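Local coordinates for uncharacterized protein DUF849 with a TIM barrel fold (Burkholderia xenovorans LB400, PDB 3E49) that probably cleaves 3-keto-5-aminohexanoate or a related beta-keto acid, using a zinc ion held in a TIM barrel, at residues G115-G120 / E172-S177; I39-A44 / A275-I280. All blocks are in the same frame, centred on the assembly; numbering follows the deposited sequence.

Contact 1 of 2, residues G115-G120 / E172-S177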
ATOM      1  N   GLY A 115     -22.861  -6.600  -1.483  1.00 28.35           N
ATOM      2  CA  GLY A 115     -23.257  -5.498  -0.633  1.00 29.52           C
ATOM      3  C   GLY A 115     -24.128  -4.537  -1.409  1.00 30.46           C
ATOM      4  O   GLY A 115     -23.949  -4.404  -2.617  1.00 30.30           O
ATOM      5  N   SER A 116     -25.074  -3.895  -0.717  1.00 29.73           N
ATOM      6  CA  SER A 116     -25.958  -2.914  -1.332  1.00 28.57           C
ATOM      7  C   SER A 116     -25.104  -1.709  -1.704  1.00 27.69           C
ATOM      8  O   SER A 116     -24.164  -1.355  -1.003  1.00 26.45           O
ATOM      9  CB  SER A 116     -27.090  -2.485  -0.374  1.00 29.93           C
ATOM     10  OG  SER A 116     -27.887  -3.579   0.059  1.00 28.18           O
HETATM   11  N   MSE A 117     -25.389  -1.115  -2.851  1.00 28.79           N
HETATM   12  CA  MSE A 117     -24.600   0.002  -3.339  1.00 25.90           C
HETATM   13  C   MSE A 117     -25.335   0.818  -4.391  1.00 26.80           C
HETATM   14  O   MSE A 117     -26.269   0.326  -5.005  1.00 26.83           O
HETATM   15  CB  MSE A 117     -23.347  -0.570  -4.036  1.00 25.24           C
HETATM   16  CG  MSE A 117     -23.710  -1.622  -5.190  1.00 19.41           C
HETATM   17 SE   MSE A 117     -22.050  -2.262  -5.924  0.75 23.55          SE
HETATM   18  CE  MSE A 117     -21.446  -0.615  -6.952  1.00 27.50           C
ATOM     19  N   ASN A 118     -24.910   2.067  -4.590  1.00 26.33           N
ATOM     20  CA  ASN A 118     -25.376   2.807  -5.734  1.00 28.24           C
ATOM     21  C   ASN A 118     -24.704   2.239  -7.015  1.00 29.85           C
ATOM     22  O   ASN A 118     -23.597   1.705  -6.980  1.00 30.43           O
ATOM     23  CB  ASN A 118     -25.010   4.309  -5.595  1.00 28.43           C
ATOM     24  CG  ASN A 118     -25.651   4.966  -4.399  1.00 27.08           C
ATOM     25  OD1 ASN A 118     -26.622   4.460  -3.861  1.00 30.68           O
ATOM     26  ND2 ASN A 118     -25.140   6.151  -4.008  1.00 28.49           N
ATOM     27  N   PHE A 119     -25.400   2.339  -8.134  1.00 29.52           N
ATOM     28  CA  PHE A 119     -24.902   1.969  -9.455  1.00 31.16           C
ATOM     29  C   PHE A 119     -25.119   3.203 -10.328  1.00 30.69           C
ATOM     30  O   PHE A 119     -26.233   3.441 -10.790  1.00 31.66           O
ATOM     31  CB  PHE A 119     -25.700   0.819 -10.051  1.00 36.42           C
ATOM     32  CG  PHE A 119     -25.035  -0.483  -9.988  1.00 38.89           C
ATOM     33  CD1 PHE A 119     -25.028  -1.218  -8.830  1.00 48.06           C
ATOM     34  CD2 PHE A 119     -24.438  -1.008 -11.123  1.00 49.42           C
ATOM     35  CE1 PHE A 119     -24.409  -2.452  -8.796  1.00 50.11           C
ATOM     36  CE2 PHE A 119     -23.806  -2.225 -11.091  1.00 45.46           C
ATOM     37  CZ  PHE A 119     -23.798  -2.953  -9.930  1.00 44.89           C
ATOM     38  N   GLY A 120     -24.086   3.990 -10.543  1.00 28.00           N
ATOM     39  CA  GLY A 120     -24.238   5.221 -11.304  1.00 29.03           C
ATOM     40  C   GLY A 120     -24.032   4.985 -12.780  1.00 26.73           C
ATOM     41  O   GLY A 120     -22.899   4.983 -13.258  1.00 27.32           O
ATOM     42  N   GLU A 172     -18.980 -11.131  -6.353  1.00 25.57           N
ATOM     43  CA  GLU A 172     -18.670  -9.890  -7.028  1.00 25.49           C
ATOM     44  C   GLU A 172     -18.471  -8.863  -5.960  1.00 22.61           C
ATOM     45  O   GLU A 172     -19.421  -8.468  -5.291  1.00 23.52           O
ATOM     46  CB  GLU A 172     -19.797  -9.495  -7.960  1.00 25.31           C
ATOM     47  CG  GLU A 172     -19.922 -10.417  -9.119  1.00 29.34           C
ATOM     48  CD  GLU A 172     -21.115 -10.074 -10.004  1.00 32.21           C
ATOM     49  OE1 GLU A 172     -22.180  -9.657  -9.451  1.00 44.02           O
ATOM     50  OE2 GLU A 172     -20.964 -10.255 -11.240  1.00 40.05           O
ATOM     51  N   CYS A 173     -17.220  -8.484  -5.767  1.00 23.01           N
ATOM     52  CA  CYS A 173     -16.853  -7.536  -4.718  1.00 22.01           C
ATOM     53  C   CYS A 173     -16.420  -6.217  -5.362  1.00 21.82           C
ATOM     54  O   CYS A 173     -15.374  -6.135  -5.998  1.00 23.62           O
ATOM     55  CB  CYS A 173     -15.752  -8.125  -3.852  1.00 22.02           C
ATOM     56  SG  CYS A 173     -16.250  -9.735  -3.069  1.00 26.19           S
ATOM     57  N   TYR A 174     -17.229  -5.204  -5.208  1.00 21.57           N
ATOM     58  CA  TYR A 174     -16.969  -3.889  -5.805  1.00 22.55           C
ATOM     59  C   TYR A 174     -16.189  -2.908  -4.953  1.00 22.97           C
ATOM     60  O   TYR A 174     -15.925  -1.771  -5.394  1.00 19.42           O
ATOM     61  CB  TYR A 174     -18.303  -3.226  -6.158  1.00 23.66           C
ATOM     62  CG  TYR A 174     -19.117  -3.979  -7.174  1.00 24.97           C
ATOM     63  CD1 TYR A 174     -19.820  -5.128  -6.826  1.00 26.67           C
ATOM     64  CD2 TYR A 174     -19.212  -3.519  -8.474  1.00 24.24           C
ATOM     65  CE1 TYR A 174     -20.597  -5.812  -7.770  1.00 27.57           C
ATOM     66  CE2 TYR A 174     -19.987  -4.178  -9.414  1.00 32.71           C
ATOM     67  CZ  TYR A 174     -20.671  -5.332  -9.049  1.00 29.98           C
ATOM     68  OH  TYR A 174     -21.420  -5.950 -10.007  1.00 32.91           O
ATOM     69  N   ASP A 175     -15.841  -3.301  -3.739  1.00 22.96           N
ATOM     70  CA  ASP A 175     -15.086  -2.434  -2.847  1.00 21.27           C
ATOM     71  C   ASP A 175     -14.583  -3.231  -1.656  1.00 23.35           C
ATOM     72  O   ASP A 175     -14.965  -4.385  -1.485  1.00 21.91           O
ATOM     73  CB  ASP A 175     -15.926  -1.268  -2.376  1.00 22.30           C
ATOM     74  CG  ASP A 175     -15.069  -0.040  -2.017  1.00 26.31           C
ATOM     75  OD1 ASP A 175     -13.807  -0.136  -1.960  1.00 25.34           O
ATOM     76  OD2 ASP A 175     -15.650   1.019  -1.807  1.00 24.05           O
ATOM     77  N   THR A 176     -13.777  -2.606  -0.796  1.00 23.99           N
ATOM     78  CA  THR A 176     -13.196  -3.285   0.365  1.00 23.48           C
ATOM     79  C   THR A 176     -14.280  -3.852   1.270  1.00 23.48           C
ATOM     80  O   THR A 176     -14.180  -5.010   1.755  1.00 25.16           O
ATOM     81  CB  THR A 176     -12.402  -2.333   1.233  1.00 24.25           C
ATOM     82  OG1 THR A 176     -11.917  -1.201   0.458  1.00 23.77           O
ATOM     83  CG2 THR A 176     -11.250  -3.095   1.973  1.00 18.63           C
ATOM     84  N   SER A 177     -15.356  -3.075   1.462  1.00 23.19           N
ATOM     85  CA  SER A 177     -16.451  -3.477   2.356  1.00 21.65           C
ATOM     86  C   SER A 177     -17.012  -4.808   1.931  1.00 23.03           C
ATOM     87  O   SER A 177     -17.410  -5.596   2.790  1.00 24.66           O
ATOM     88  CB  SER A 177     -17.559  -2.435   2.408  1.00 23.10           C
ATOM     89  OG  SER A 177     -18.114  -2.243   1.148  1.00 25.84           O
TER
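Selenomethionine M117 has its CG between the backbone N and the carbonyl carbon (chi1 55°), then runs extended to SE and bends at chi3, while Y174 sets its CG beside its own backbone N and anti to the carbonyl carbon. The two side chains cross at about a right angle, with the selenium over one face of the tyrosine ring. M117 SE is 3.6 Å from Y174 CG. Seen from the ring centroid it stands 23° off the ring normal, displaced toward the rim on the CB side. This is a Met-aromatic contact, and the methyl CE lies beyond the rim on the same face, 4.0 Å from Y174 CD2. The phenol end meets a different partner. F119 turns the CZ corner of its ring to the tyrosine, 4.0 Å from Y174 CZ, and the planes stand at 68° in an offset edge-to-face pair with centroids 5.7 Å apart. Y174 OH in turn lies near the plane of the F119 ring, at its edge. In the TIM barrel, Y174 comes directly after strand 168-173, at the C-terminal end where such barrels carry their active sites, and 115-120 belongs to the excursion that follows the neighbouring parallel strand 109-113. Strand 117-118 pairs there with 147-148, whose F148 ring also meets F119 almost perpendicularly. The chain next to Y174 is fixed differently: D175 OD1 accepts the T176 N-H at 2.7 Å, met from above the carboxylate plane. That oxygen also bonds T176 OG1 of the second subunit, and D175 OD2 takes the backbone N of S177 there, which places the turn at a subunit interface.

Contact 2 of 2, residues I39-A44 / A275-I280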
ATOM      1  N   ILE A  39     -20.465 -19.604 -27.110  1.00 29.19           N
ATOM      2  CA  ILE A  39     -19.668 -20.637 -27.719  1.00 29.46           C
ATOM      3  C   ILE A  39     -18.397 -20.101 -28.341  1.00 27.91           C
ATOM      4  O   ILE A  39     -17.354 -20.722 -28.254  1.00 29.62           O
ATOM      5  CB  ILE A  39     -20.522 -21.434 -28.760  1.00 31.07           C
ATOM      6  CG1 ILE A  39     -21.722 -22.080 -28.024  1.00 31.66           C
ATOM      7  CG2 ILE A  39     -19.660 -22.424 -29.442  1.00 29.91           C
ATOM      8  CD1 ILE A  39     -22.919 -22.483 -28.938  1.00 32.05           C
ATOM      9  N   GLY A  40     -18.459 -18.922 -28.964  1.00 29.58           N
ATOM     10  CA  GLY A  40     -17.264 -18.295 -29.518  1.00 27.71           C
ATOM     11  C   GLY A  40     -16.236 -17.939 -28.444  1.00 26.88           C
ATOM     12  O   GLY A  40     -15.055 -18.082 -28.662  1.00 28.70           O
ATOM     13  N   ALA A  41     -16.703 -17.500 -27.286  1.00 27.14           N
ATOM     14  CA  ALA A  41     -15.834 -17.163 -26.148  1.00 27.02           C
ATOM     15  C   ALA A  41     -15.114 -18.388 -25.656  1.00 27.89           C
ATOM     16  O   ALA A  41     -13.897 -18.360 -25.451  1.00 26.28           O
ATOM     17  CB  ALA A  41     -16.645 -16.495 -25.010  1.00 27.34           C
ATOM     18  N   ALA A  42     -15.856 -19.497 -25.551  1.00 29.67           N
ATOM     19  CA  ALA A  42     -15.295 -20.761 -25.135  1.00 30.05           C
ATOM     20  C   ALA A  42     -14.278 -21.244 -26.143  1.00 31.01           C
ATOM     21  O   ALA A  42     -13.202 -21.714 -25.754  1.00 32.57           O
ATOM     22  CB  ALA A  42     -16.390 -21.786 -24.915  1.00 29.79           C
ATOM     23  N   GLU A  43     -14.576 -21.136 -27.437  1.00 28.38           N
ATOM     24  CA  GLU A  43     -13.604 -21.506 -28.435  1.00 30.18           C
ATOM     25  C   GLU A  43     -12.328 -20.678 -28.309  1.00 29.22           C
ATOM     26  O   GLU A  43     -11.231 -21.154 -28.619  1.00 28.50           O
ATOM     27  CB  GLU A  43     -14.167 -21.312 -29.848  1.00 30.30           C
ATOM     28  CG  GLU A  43     -15.246 -22.307 -30.282  1.00 35.25           C
ATOM     29  CD  GLU A  43     -15.847 -21.952 -31.665  1.00 35.89           C
ATOM     30  OE1 GLU A  43     -15.446 -20.887 -32.248  1.00 34.75           O
ATOM     31  OE2 GLU A  43     -16.716 -22.734 -32.148  1.00 42.64           O
ATOM     32  N   ALA A  44     -12.471 -19.406 -27.911  1.00 29.08           N
ATOM     33  CA  ALA A  44     -11.295 -18.524 -27.744  1.00 27.73           C
ATOM     34  C   ALA A  44     -10.528 -18.794 -26.453  1.00 27.87           C
ATOM     35  O   ALA A  44      -9.437 -18.253 -26.288  1.00 26.20           O
ATOM     36  CB  ALA A  44     -11.671 -17.014 -27.834  1.00 25.93           C
ATOM     37  N   ALA A 275     -13.268 -11.717 -29.279  1.00 24.65           N
ATOM     38  CA  ALA A 275     -12.195 -10.805 -29.603  1.00 24.30           C
ATOM     39  C   ALA A 275     -11.467 -10.411 -28.309  1.00 23.83           C
ATOM     40  O   ALA A 275     -10.234 -10.358 -28.276  1.00 23.59           O
ATOM     41  CB  ALA A 275     -12.766  -9.559 -30.282  1.00 24.14           C
ATOM     42  N   GLN A 276     -12.247 -10.156 -27.253  1.00 24.37           N
ATOM     43  CA  GLN A 276     -11.706  -9.766 -25.942  1.00 24.74           C
ATOM     44  C   GLN A 276     -10.969 -10.894 -25.249  1.00 25.38           C
ATOM     45  O   GLN A 276      -9.959 -10.644 -24.560  1.00 26.17           O
ATOM     46  CB  GLN A 276     -12.820  -9.224 -25.058  1.00 25.68           C
ATOM     47  CG  GLN A 276     -13.375  -7.897 -25.532  1.00 26.64           C
ATOM     48  CD  GLN A 276     -14.464  -7.361 -24.631  1.00 26.89           C
ATOM     49  OE1 GLN A 276     -14.982  -8.092 -23.799  1.00 25.40           O
ATOM     50  NE2 GLN A 276     -14.781  -6.067 -24.758  1.00 21.82           N
ATOM     51  N   VAL A 277     -11.443 -12.138 -25.435  1.00 23.99           N
ATOM     52  CA  VAL A 277     -10.752 -13.291 -24.880  1.00 22.87           C
ATOM     53  C   VAL A 277      -9.401 -13.379 -25.575  1.00 23.08           C
ATOM     54  O   VAL A 277      -8.367 -13.658 -24.947  1.00 22.73           O
ATOM     55  CB  VAL A 277     -11.564 -14.611 -25.055  1.00 21.71           C
ATOM     56  CG1 VAL A 277     -10.749 -15.816 -24.602  1.00 19.47           C
ATOM     57  CG2 VAL A 277     -12.914 -14.569 -24.297  1.00 20.92           C
ATOM     58  N   ARG A 278      -9.382 -13.159 -26.882  1.00 22.37           N
ATOM     59  CA  ARG A 278      -8.101 -13.206 -27.622  1.00 24.79           C
ATOM     60  C   ARG A 278      -7.134 -12.130 -27.181  1.00 23.97           C
ATOM     61  O   ARG A 278      -5.934 -12.363 -27.101  1.00 25.32           O
ATOM     62  CB  ARG A 278      -8.326 -13.123 -29.137  1.00 26.22           C
ATOM     63  CG  ARG A 278      -8.955 -14.388 -29.715  1.00 23.94           C
ATOM     64  CD  ARG A 278      -8.948 -14.421 -31.240  1.00 25.12           C
ATOM     65  NE  ARG A 278      -9.793 -13.405 -31.837  1.00 27.31           N
ATOM     66  CZ  ARG A 278     -11.083 -13.527 -32.081  1.00 28.02           C
ATOM     67  NH1 ARG A 278     -11.726 -14.655 -31.798  1.00 32.34           N
ATOM     68  NH2 ARG A 278     -11.725 -12.507 -32.626  1.00 28.24           N
ATOM     69  N   LYS A 279      -7.648 -10.954 -26.882  1.00 25.64           N
ATOM     70  CA  LYS A 279      -6.793  -9.845 -26.481  1.00 25.63           C
ATOM     71  C   LYS A 279      -6.104 -10.149 -25.155  1.00 25.44           C
ATOM     72  O   LYS A 279      -4.901 -10.018 -25.051  1.00 25.98           O
ATOM     73  CB  LYS A 279      -7.585  -8.541 -26.414  1.00 25.27           C
ATOM     74  CG  LYS A 279      -6.761  -7.259 -26.538  1.00 31.45           C
ATOM     75  CD  LYS A 279      -6.129  -7.196 -27.930  1.00 39.44           C
ATOM     76  CE  LYS A 279      -5.316  -5.949 -28.166  1.00 40.13           C
ATOM     77  NZ  LYS A 279      -4.319  -6.159 -29.299  1.00 40.42           N
ATOM     78  N   ILE A 280      -6.841 -10.617 -24.159  1.00 25.40           N
ATOM     79  CA  ILE A 280      -6.223 -10.935 -22.867  1.00 22.41           C
ATOM     80  C   ILE A 280      -5.296 -12.127 -23.012  1.00 23.87           C
ATOM     81  O   ILE A 280      -4.293 -12.231 -22.317  1.00 25.02           O
ATOM     82  CB  ILE A 280      -7.242 -11.097 -21.703  1.00 21.46           C
ATOM     83  CG1 ILE A 280      -6.507 -10.954 -20.337  1.00 24.13           C
ATOM     84  CG2 ILE A 280      -8.100 -12.455 -21.831  1.00 20.13           C
ATOM     85  CD1 ILE A 280      -5.790  -9.551 -20.084  1.00 20.01           C
TER
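A44 and V277 meet where the C-terminal part of helix 31-44 comes alongside helix 273-286, and the tightest packing lies between them. The CA atoms of A44 and V277 are 6.0 Å apart, and the short helical segments run almost parallel, at 19°. V277 holds CG1 anti to its backbone N (chi1 174°), which brings that methyl to 3.6 Å from A44 CB and, tightly, to 3.2 Å from A44 O. The other methyl, CG2, lies more loosely one turn back, 4.3 Å from A41 CB. Inward from this buried seam are the first and last strands of the eight-stranded barrel, neighbours where it closes: A41 touches C12 and V277 touches I10 and V256. The contact thus joins helix 31-44, which follows the first barrel strand, to helix 273-286, which comes after the last. On the outer side the contact thins. R278 is exposed and offers only its aliphatic base, CG lying 4.2 Å from A44 CB, while its guanidinium lays one face over A275 CA of its own helix. The small alanine side chains are consistent with the 8.7 Å approach of the segment axes. With methyls as the groups that meet, the seam between the two segments rests on shape and apolar burial, not on directional bonds, and the polar need of A44 O is met one turn further on, by R281 NH1.

Contacts 1 and 2 lie on opposite sides of the chain's centre, their centres 27 Å apart and their nearest atoms about 14 Å apart, so they do not touch. Contact 1 is nested in the chain segment that contact 2 closes. It borders the metal site: the side chain of Y174 is about 6 Å from the bound zinc ion, which H50, H52 and E259 hold. Contact 2 stands further off, with the side chain of A41 about 10 Å from that of H50. Its link to the site runs through the strands: helix 31-44 leads into strand 48-54, which carries both histidines, and V277 packs on strand 253-256, just ahead of E259.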